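Local coordinates for protein probable adenylyl-sulfate kinase (Aeropyrum pernix, PDB 2YVU) that probably phosphorylates adenosine 5'-phosphosulfate with ATP to give 3'-phosphoadenylyl sulfate, the activated form of sulfate, at residues L115-R129 against Y153-E166. Numbering follows the deposited sequence.
Sequences LEIYVKASLEEVIRR and YEPPENPQLVLDTE
Tyr118 and Leu163 join two neighbouring parallel strands, 115-120 and 161-164, at one side of the central sheet of this P-loop kinase fold. Tyr118 O accepts from Leu163 N at 2.7 Å, and Tyr118 N and Lys120 N donate to Leu161 O and Leu163 O. Strand 161-164 is an outermost strand of the chain's sheet. On one face, Ile117 CG2 lies 3.8 Å from Leu163 CD1. Helices 26-39 and 170-184 cover this apolar layer.

On the other face, the Tyr118 ring is held between two aliphatic groups. Pro156 CD sits over one side, 4.0 Å from the ring centroid, in a CH-pi contact. Lys120 CB lies against the opposite face, near the rim. With CG anti to the backbone N (chi1 178°), the ring also reaches Tyr153. The two tyrosine planes are near parallel but slid apart, and Tyr118 CE1 comes 3.4 Å from Tyr153 CE2. Tyr153 OH is hydrogen-bonded to Thr19 OG1, and its side chain touches Leu21, an ATP-site residue by similarity. Pro156 also packs on the Glu116 carboxylate, which forms salt bridges with Arg100 and Arg104.

Beyond the strands, Thr165 OG1 and N both donate to Lys120 O. The hydroxyl comes from above the carbonyl plane, while the amide lies in it. Glu166 OE1 takes Ser122 N at 3.0 Å, just before helix 123-129, where Ser122 OG caps Glu125 N. Glu125 OE1 holds Arg129 NE in a salt bridge. Arg129 NH2 donates to Gly23 O, in the loop that binds ATP by similarity, and Arg129 NH1 donates in plane to Thr165 OG1 at 3.0 Å, with an N-H...O angle of 167°.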
loop_
_atom_site.group_PDB
_atom_site.type_symbol
_atom_site.label_atom_id
_atom_site.label_comp_id
_atom_site.label_asym_id
_atom_site.label_seq_id
_atom_site.Cartn_x
_atom_site.Cartn_y
_atom_site.Cartn_z
ATOM N N LEU A 115 0.798 1.566 -17.782
ATOM C CA LEU A 115 1.661 1.092 -18.859
ATOM C C LEU A 115 2.153 -0.330 -18.634
ATOM O O LEU A 115 3.023 -0.575 -17.797
ATOM C CB LEU A 115 2.874 2.021 -19.019
ATOM C CG LEU A 115 2.532 3.498 -19.199
ATOM C CD1 LEU A 115 3.791 4.356 -19.203
ATOM C CD2 LEU A 115 1.762 3.649 -20.482
ATOM N N GLU A 116 1.600 -1.267 -19.389
ATOM C CA GLU A 116 1.990 -2.663 -19.279
ATOM C C GLU A 116 3.209 -2.886 -20.174
ATOM O O GLU A 116 3.129 -2.827 -21.405
ATOM C CB GLU A 116 0.826 -3.552 -19.692
ATOM C CG GLU A 116 1.082 -5.039 -19.576
ATOM C CD GLU A 116 -0.217 -5.834 -19.632
ATOM O OE1 GLU A 116 -1.216 -5.302 -20.143
ATOM O OE2 GLU A 116 -0.246 -6.986 -19.168
ATOM N N ILE A 117 4.341 -3.123 -19.529
ATOM C CA ILE A 117 5.616 -3.312 -20.209
ATOM C C ILE A 117 6.027 -4.776 -20.224
ATOM O O ILE A 117 6.295 -5.380 -19.171
ATOM C CB ILE A 117 6.723 -2.517 -19.486
ATOM C CG1 ILE A 117 6.238 -1.083 -19.247
ATOM C CG2 ILE A 117 8.066 -2.653 -20.243
ATOM C CD1 ILE A 117 5.888 -0.282 -20.529
ATOM N N TYR A 118 6.108 -5.346 -21.417
ATOM C CA TYR A 118 6.503 -6.741 -21.530
ATOM C C TYR A 118 8.017 -6.891 -21.647
ATOM O O TYR A 118 8.620 -6.504 -22.653
ATOM C CB TYR A 118 5.791 -7.395 -22.728
ATOM C CG TYR A 118 6.152 -8.855 -22.975
ATOM C CD1 TYR A 118 6.455 -9.718 -21.922
ATOM C CD2 TYR A 118 6.131 -9.383 -24.261
ATOM C CE1 TYR A 118 6.730 -11.085 -22.146
ATOM C CE2 TYR A 118 6.399 -10.742 -24.495
ATOM C CZ TYR A 118 6.698 -11.583 -23.433
ATOM O OH TYR A 118 6.984 -12.919 -23.672
ATOM N N VAL A 119 8.617 -7.446 -20.593
ATOM C CA VAL A 119 10.046 -7.713 -20.523
ATOM C C VAL A 119 10.153 -9.141 -21.071
ATOM O O VAL A 119 9.874 -10.126 -20.383
ATOM C CB VAL A 119 10.538 -7.619 -19.066
ATOM C CG1 VAL A 119 12.058 -7.831 -18.998
ATOM C CG2 VAL A 119 10.154 -6.252 -18.497
ATOM N N LYS A 120 10.574 -9.221 -22.325
ATOM C CA LYS A 120 10.620 -10.468 -23.071
ATOM C C LYS A 120 11.900 -11.284 -23.056
ATOM O O LYS A 120 12.973 -10.804 -23.451
ATOM C CB LYS A 120 10.202 -10.153 -24.511
ATOM C CG LYS A 120 10.264 -11.308 -25.487
ATOM C CD LYS A 120 9.674 -10.856 -26.819
ATOM C CE LYS A 120 9.619 -11.995 -27.829
ATOM N NZ LYS A 120 10.985 -12.515 -28.142
ATOM N N ALA A 121 11.745 -12.529 -22.614
ATOM C CA ALA A 121 12.805 -13.520 -22.498
ATOM C C ALA A 121 12.155 -14.913 -22.500
ATOM O O ALA A 121 11.186 -15.145 -21.792
ATOM C CB ALA A 121 13.573 -13.310 -21.194
ATOM N N SER A 122 12.680 -15.849 -23.280
ATOM C CA SER A 122 12.085 -17.175 -23.304
ATOM C C SER A 122 12.372 -17.924 -22.022
ATOM O O SER A 122 13.299 -17.593 -21.282
ATOM C CB SER A 122 12.630 -17.996 -24.468
ATOM O OG SER A 122 13.951 -18.406 -24.194
ATOM N N LEU A 123 11.561 -18.946 -21.776
ATOM C CA LEU A 123 11.682 -19.806 -20.612
ATOM C C LEU A 123 13.052 -20.491 -20.583
ATOM O O LEU A 123 13.711 -20.533 -19.556
ATOM C CB LEU A 123 10.606 -20.888 -20.679
ATOM C CG LEU A 123 10.097 -21.548 -19.401
ATOM C CD1 LEU A 123 9.732 -22.981 -19.745
ATOM C CD2 LEU A 123 11.132 -21.501 -18.291
ATOM N N GLU A 124 13.463 -21.051 -21.714
ATOM C CA GLU A 124 14.741 -21.746 -21.780
ATOM C C GLU A 124 15.853 -20.751 -21.564
ATOM O O GLU A 124 16.890 -21.083 -21.003
ATOM C CB GLU A 124 14.933 -22.418 -23.141
ATOM C CG GLU A 124 13.912 -23.487 -23.465
ATOM C CD GLU A 124 14.173 -24.148 -24.812
ATOM O OE1 GLU A 124 14.623 -23.456 -25.752
ATOM O OE2 GLU A 124 13.913 -25.361 -24.936
ATOM N N GLU A 125 15.634 -19.522 -22.028
ATOM C CA GLU A 125 16.637 -18.497 -21.870
ATOM C C GLU A 125 16.820 -18.099 -20.417
ATOM O O GLU A 125 17.952 -17.966 -19.975
ATOM C CB GLU A 125 16.310 -17.259 -22.724
ATOM C CG GLU A 125 17.293 -16.102 -22.495
ATOM C CD GLU A 125 18.737 -16.425 -22.925
ATOM O OE1 GLU A 125 19.676 -15.758 -22.427
ATOM O OE2 GLU A 125 18.937 -17.332 -23.768
ATOM N N VAL A 126 15.744 -17.910 -19.654
ATOM C CA VAL A 126 15.946 -17.521 -18.256
ATOM C C VAL A 126 16.525 -18.681 -17.447
ATOM O O VAL A 126 17.259 -18.462 -16.495
ATOM C CB VAL A 126 14.643 -16.967 -17.557
ATOM C CG1 VAL A 126 14.211 -15.682 -18.240
ATOM C CG2 VAL A 126 13.508 -17.978 -17.592
ATOM N N ILE A 127 16.218 -19.913 -17.836
ATOM C CA ILE A 127 16.767 -21.061 -17.125
ATOM C C ILE A 127 18.281 -21.136 -17.421
ATOM O O ILE A 127 19.108 -21.237 -16.511
ATOM C CB ILE A 127 16.079 -22.367 -17.565
ATOM C CG1 ILE A 127 14.662 -22.430 -16.981
ATOM C CG2 ILE A 127 16.887 -23.563 -17.085
ATOM C CD1 ILE A 127 13.812 -23.569 -17.535
ATOM N N ARG A 128 18.622 -21.053 -18.702
ATOM C CA ARG A 128 20.012 -21.097 -19.157
ATOM C C ARG A 128 20.857 -19.990 -18.503
ATOM O O ARG A 128 22.028 -20.184 -18.177
ATOM C CB ARG A 128 20.043 -20.941 -20.691
ATOM C CG ARG A 128 20.876 -21.976 -21.439
ATOM C CD ARG A 128 20.300 -22.270 -22.839
ATOM N NE ARG A 128 19.999 -21.052 -23.586
ATOM C CZ ARG A 128 19.070 -20.957 -24.532
ATOM N NH1 ARG A 128 18.342 -22.012 -24.866
ATOM N NH2 ARG A 128 18.844 -19.791 -25.120
ATOM N N ARG A 129 20.259 -18.829 -18.312
ATOM C CA ARG A 129 20.974 -17.708 -17.730
ATOM C C ARG A 129 21.485 -17.950 -16.327
ATOM O O ARG A 129 22.605 -17.552 -15.998
ATOM C CB ARG A 129 20.085 -16.460 -17.665
ATOM C CG ARG A 129 19.834 -15.761 -18.979
ATOM C CD ARG A 129 18.934 -14.513 -18.784
ATOM N NE ARG A 129 18.633 -13.925 -20.082
ATOM C CZ ARG A 129 17.765 -12.943 -20.308
ATOM N NH1 ARG A 129 17.596 -12.504 -21.552
ATOM N NH2 ARG A 129 17.065 -12.404 -19.314
ATOM N N TYR A 153 3.536 -18.786 -18.494
ATOM C CA TYR A 153 3.403 -17.347 -18.657
ATOM C C TYR A 153 2.565 -16.975 -19.871
ATOM O O TYR A 153 2.777 -17.496 -20.958
ATOM C CB TYR A 153 4.795 -16.731 -18.787
ATOM C CG TYR A 153 4.784 -15.235 -18.955
ATOM C CD1 TYR A 153 4.531 -14.398 -17.871
ATOM C CD2 TYR A 153 4.945 -14.659 -20.216
ATOM C CE1 TYR A 153 4.428 -13.034 -18.034
ATOM C CE2 TYR A 153 4.840 -13.285 -20.393
ATOM C CZ TYR A 153 4.576 -12.477 -19.291
ATOM O OH TYR A 153 4.423 -11.122 -19.457
ATOM N N GLU A 154 1.639 -16.043 -19.687
ATOM C CA GLU A 154 0.783 -15.586 -20.776
ATOM C C GLU A 154 1.178 -14.170 -21.169
ATOM O O GLU A 154 0.857 -13.207 -20.459
ATOM C CB GLU A 154 -0.681 -15.621 -20.322
ATOM C CG GLU A 154 -1.011 -16.899 -19.579
ATOM C CD GLU A 154 -2.474 -17.035 -19.265
ATOM O OE1 GLU A 154 -3.056 -16.076 -18.728
ATOM O OE2 GLU A 154 -3.038 -18.111 -19.544
ATOM N N PRO A 155 1.865 -14.016 -22.311
ATOM C CA PRO A 155 2.288 -12.681 -22.743
ATOM C C PRO A 155 1.127 -11.710 -22.908
ATOM O O PRO A 155 0.014 -12.122 -23.202
ATOM C CB PRO A 155 2.996 -12.955 -24.073
ATOM C CG PRO A 155 3.479 -14.348 -23.924
ATOM C CD PRO A 155 2.316 -15.039 -23.265
ATOM N N PRO A 156 1.370 -10.405 -22.700
ATOM C CA PRO A 156 0.299 -9.412 -22.852
ATOM C C PRO A 156 -0.135 -9.372 -24.321
ATOM O O PRO A 156 0.711 -9.456 -25.216
ATOM C CB PRO A 156 0.973 -8.103 -22.430
ATOM C CG PRO A 156 2.078 -8.548 -21.544
ATOM C CD PRO A 156 2.605 -9.764 -22.228
ATOM N N GLU A 157 -1.440 -9.264 -24.560
ATOM C CA GLU A 157 -1.972 -9.189 -25.923
ATOM C C GLU A 157 -1.513 -7.884 -26.577
ATOM O O GLU A 157 -0.986 -7.870 -27.700
ATOM C CB GLU A 157 -3.501 -9.196 -25.898
ATOM C CG GLU A 157 -4.124 -10.400 -25.234
ATOM C CD GLU A 157 -3.900 -11.672 -26.015
ATOM O OE1 GLU A 157 -4.339 -12.739 -25.538
ATOM O OE2 GLU A 157 -3.286 -11.606 -27.102
ATOM N N ASN A 158 -1.728 -6.786 -25.862
ATOM C CA ASN A 158 -1.350 -5.477 -26.363
ATOM C C ASN A 158 -0.649 -4.651 -25.301
ATOM O O ASN A 158 -1.262 -3.821 -24.642
ATOM C CB ASN A 158 -2.588 -4.737 -26.865
ATOM C CG ASN A 158 -2.426 -4.254 -28.282
ATOM O OD1 ASN A 158 -1.857 -3.187 -28.533
ATOM N ND2 ASN A 158 -2.900 -5.057 -29.228
ATOM N N PRO A 159 0.659 -4.886 -25.117
ATOM C CA PRO A 159 1.456 -4.159 -24.126
ATOM C C PRO A 159 1.751 -2.747 -24.608
ATOM O O PRO A 159 1.687 -2.464 -25.793
ATOM C CB PRO A 159 2.717 -4.989 -24.041
ATOM C CG PRO A 159 2.895 -5.395 -25.465
ATOM C CD PRO A 159 1.498 -5.852 -25.845
ATOM N N GLN A 160 2.074 -1.848 -23.701
ATOM C CA GLN A 160 2.377 -0.511 -24.160
ATOM C C GLN A 160 3.803 -0.470 -24.687
ATOM O O GLN A 160 4.202 0.484 -25.362
ATOM C CB GLN A 160 2.163 0.498 -23.041
ATOM C CG GLN A 160 0.708 0.905 -22.854
ATOM C CD GLN A 160 -0.253 -0.269 -22.632
ATOM O OE1 GLN A 160 -1.050 -0.600 -23.505
ATOM N NE2 GLN A 160 -0.193 -0.882 -21.461
ATOM N N LEU A 161 4.575 -1.521 -24.419
ATOM C CA LEU A 161 5.946 -1.532 -24.915
ATOM C C LEU A 161 6.534 -2.915 -24.682
ATOM O O LEU A 161 6.176 -3.579 -23.721
ATOM C CB LEU A 161 6.780 -0.478 -24.160
ATOM C CG LEU A 161 8.115 0.001 -24.739
ATOM C CD1 LEU A 161 7.806 0.897 -25.935
ATOM C CD2 LEU A 161 8.922 0.803 -23.696
ATOM N N VAL A 162 7.450 -3.326 -25.546
ATOM C CA VAL A 162 8.112 -4.624 -25.426
ATOM C C VAL A 162 9.603 -4.392 -25.263
ATOM O O VAL A 162 10.212 -3.674 -26.052
ATOM C CB VAL A 162 7.915 -5.495 -26.684
ATOM C CG1 VAL A 162 8.707 -6.800 -26.548
ATOM C CG2 VAL A 162 6.433 -5.777 -26.889
ATOM N N LEU A 163 10.194 -4.968 -24.224
ATOM C CA LEU A 163 11.634 -4.811 -24.022
ATOM C C LEU A 163 12.264 -6.184 -24.265
ATOM O O LEU A 163 12.146 -7.100 -23.435
ATOM C CB LEU A 163 11.945 -4.301 -22.594
ATOM C CG LEU A 163 11.371 -2.917 -22.223
ATOM C CD1 LEU A 163 11.834 -2.555 -20.832
ATOM C CD2 LEU A 163 11.809 -1.830 -23.219
ATOM N N ASP A 164 12.911 -6.338 -25.418
ATOM C CA ASP A 164 13.538 -7.612 -25.755
ATOM C C ASP A 164 14.879 -7.718 -25.046
ATOM O O ASP A 164 15.861 -7.095 -25.466
ATOM C CB ASP A 164 13.753 -7.730 -27.267
ATOM C CG ASP A 164 14.132 -9.150 -27.685
ATOM O OD1 ASP A 164 14.873 -9.817 -26.934
ATOM O OD2 ASP A 164 13.694 -9.602 -28.762
ATOM N N THR A 165 14.931 -8.505 -23.975
ATOM C CA THR A 165 16.168 -8.646 -23.223
ATOM C C THR A 165 17.173 -9.613 -23.861
ATOM O O THR A 165 18.249 -9.830 -23.319
ATOM C CB THR A 165 15.898 -9.088 -21.763
ATOM O OG1 THR A 165 15.402 -10.427 -21.750
ATOM C CG2 THR A 165 14.860 -8.165 -21.096
ATOM N N GLU A 166 16.830 -10.199 -25.005
ATOM C CA GLU A 166 17.768 -11.110 -25.657
ATOM C C GLU A 166 18.496 -10.402 -26.795
ATOM O O GLU A 166 19.685 -10.641 -27.032
ATOM C CB GLU A 166 17.041 -12.375 -26.159
ATOM C CG GLU A 166 16.935 -13.485 -25.084
ATOM C CD GLU A 166 16.112 -14.706 -25.514
ATOM O OE1 GLU A 166 14.994 -14.892 -24.979
ATOM O OE2 GLU A 166 16.581 -15.488 -26.378
#